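Local coordinates for kinetochore protein mis18 (Schizosaccharomyces pombe, PDB 5J6P), which helps recruit the centromeric histone CENP-A as part of a larger complex, maintains kinetochore factors and keeps histones in the central core of centromeres deacetylated, at residues A[8-13]-A[94-99]. Residues are numbered along the deposited sequence; the frame is centred on the assembly and turned at random.
With ZN (zinc ion), chain D.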
# COMPACT_ATOMS: atom_id res chain seq x y z
N GLN A 8 3.89 -1.97 4.20
CA GLN A 8 4.78 -2.32 3.08
C GLN A 8 6.26 -2.41 3.41
O GLN A 8 6.75 -1.66 4.22
CB GLN A 8 4.70 -1.25 2.02
CG GLN A 8 3.33 -0.74 1.61
CD GLN A 8 3.50 0.56 0.85
OE1 GLN A 8 3.46 0.60 -0.41
NE2 GLN A 8 3.80 1.60 1.60
N CYS A 9 6.97 -3.29 2.71
CA CYS A 9 8.43 -3.33 2.82
C CYS A 9 9.04 -2.02 2.31
O CYS A 9 8.90 -1.67 1.14
CB CYS A 9 8.99 -4.52 2.04
SG CYS A 9 10.70 -4.31 1.49
N LYS A 10 9.72 -1.31 3.20
CA LYS A 10 10.35 -0.02 2.88
C LYS A 10 11.12 0.01 1.58
O LYS A 10 11.26 1.08 0.96
CB LYS A 10 11.31 0.39 3.97
CG LYS A 10 10.65 0.97 5.22
CD LYS A 10 11.42 2.19 5.72
CE LYS A 10 11.54 2.30 7.23
NZ LYS A 10 12.90 2.84 7.53
N LYS A 11 11.66 -1.16 1.20
CA LYS A 11 12.60 -1.21 0.11
C LYS A 11 11.90 -1.27 -1.24
O LYS A 11 12.22 -0.50 -2.09
CB LYS A 11 13.49 -2.44 0.24
CG LYS A 11 14.83 -2.23 -0.41
CD LYS A 11 15.37 -3.43 -1.14
CE LYS A 11 16.56 -3.01 -1.99
NZ LYS A 11 17.73 -3.91 -1.81
N CYS A 12 10.94 -2.17 -1.39
CA CYS A 12 10.24 -2.34 -2.66
C CYS A 12 8.78 -1.86 -2.64
O CYS A 12 8.17 -1.70 -3.69
CB CYS A 12 10.30 -3.80 -3.11
SG CYS A 12 9.18 -4.90 -2.22
N PHE A 13 8.23 -1.63 -1.45
CA PHE A 13 6.82 -1.21 -1.33
C PHE A 13 5.78 -2.33 -1.53
O PHE A 13 4.60 -2.07 -1.72
CB PHE A 13 6.49 -0.02 -2.24
CG PHE A 13 7.08 1.30 -1.82
CD1 PHE A 13 7.74 1.50 -0.61
CD2 PHE A 13 6.91 2.39 -2.66
CE1 PHE A 13 8.24 2.74 -0.27
CE2 PHE A 13 7.39 3.64 -2.31
CZ PHE A 13 8.07 3.80 -1.11
N LYS A 94 11.87 -1.76 9.17
CA LYS A 94 11.89 -2.35 7.85
C LYS A 94 10.55 -2.26 7.16
O LYS A 94 10.43 -2.71 6.05
CB LYS A 94 12.29 -3.82 8.01
CG LYS A 94 13.74 -4.03 8.49
CD LYS A 94 14.66 -3.92 7.30
CE LYS A 94 16.11 -4.16 7.61
NZ LYS A 94 16.83 -4.16 6.31
N LEU A 95 9.53 -1.72 7.82
CA LEU A 95 8.18 -1.65 7.25
C LEU A 95 7.84 -0.19 7.11
O LEU A 95 8.62 0.68 7.52
CB LEU A 95 7.14 -2.33 8.14
CG LEU A 95 6.95 -3.83 8.04
CD1 LEU A 95 6.19 -4.21 6.81
CD2 LEU A 95 8.28 -4.56 8.06
N GLN A 96 6.66 0.06 6.52
CA GLN A 96 6.12 1.40 6.34
C GLN A 96 4.62 1.33 6.48
O GLN A 96 4.00 0.34 6.09
CB GLN A 96 6.45 1.87 4.95
CG GLN A 96 7.08 3.23 4.89
CD GLN A 96 7.32 3.61 3.45
OE1 GLN A 96 6.49 3.34 2.59
NE2 GLN A 96 8.46 4.24 3.17
N ALA A 97 4.02 2.37 7.04
CA ALA A 97 2.57 2.37 7.26
C ALA A 97 1.93 3.46 6.43
O ALA A 97 2.48 4.56 6.23
CB ALA A 97 2.22 2.55 8.72
N TYR A 98 0.77 3.11 5.90
CA TYR A 98 -0.03 4.05 5.21
C TYR A 98 -1.40 3.95 5.85
O TYR A 98 -2.11 2.91 5.69
CB TYR A 98 -0.07 3.76 3.71
CG TYR A 98 -1.16 4.55 3.03
CD1 TYR A 98 -1.00 5.93 2.79
CD2 TYR A 98 -2.38 3.95 2.69
CE1 TYR A 98 -2.03 6.68 2.23
CE2 TYR A 98 -3.39 4.68 2.12
CZ TYR A 98 -3.22 6.04 1.91
OH TYR A 98 -4.25 6.74 1.37
N GLN A 99 -1.76 5.03 6.57
CA GLN A 99 -3.10 5.14 7.15
C GLN A 99 -3.99 5.80 6.13
O GLN A 99 -3.68 6.89 5.67
CB GLN A 99 -3.12 5.95 8.45
CG GLN A 99 -4.39 5.65 9.26
CD GLN A 99 -4.63 6.57 10.45
OE1 GLN A 99 -3.83 7.47 10.73
NE2 GLN A 99 -5.74 6.33 11.16
ZN ZN D . 10.71 -5.85 -0.22
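Backbone hydrogen bonding between Gln8 and Gln96 is uneven: Gln8 N donates to Gln96 O at 3.0 Å, with an angle of 160° at the hydrogen and the donor in the carbonyl plane, whereas the return bond from Gln96 N to Gln8 O is weak because it is strongly bent. A third bond joins Lys10 N to Lys94 O at 3.3 Å, nearly straight but from above the carbonyl plane.

Van der Waals contacts put aliphatic carbons against backbone carbonyls: Leu95 CD1 lies 3.7 Å from Gln8 O, and the Lys10 chain passes Leu95 O.

These strands belong to a three-stranded antiparallel sheet, with 5-9 between 15-18 and 95-99, in the zinc-binding Yippee-Mis18 domain of the beta-tent clan.

Metal coordination involves Cys9 to Phe13, which form a turn resembling a zinc knuckle. Cys9 SG lies anti to its own N (chi1 155°) and binds the zinc ion at 2.3 Å; Cys12, Cys63 and Cys66 complete the site. Cys12 N donates to Cys9 SG at 3.6 Å, a long bond to the zinc-bound sulfur, while Phe13 N to Cys9 O, 2.7 Å, closes the turn.

Side-chain packing joins Gln96 to Phe13. Gln96, extended beyond CG, brings OE1 to 3.4 Å from Phe13 CE1, its amide inclined 50° to the ring, which also makes a cation-pi contact with Arg65 of the second subunit. Replacing Phe13 with an alanine would probably leave the Gln96 amide freer to turn and that arginine without its aromatic partner.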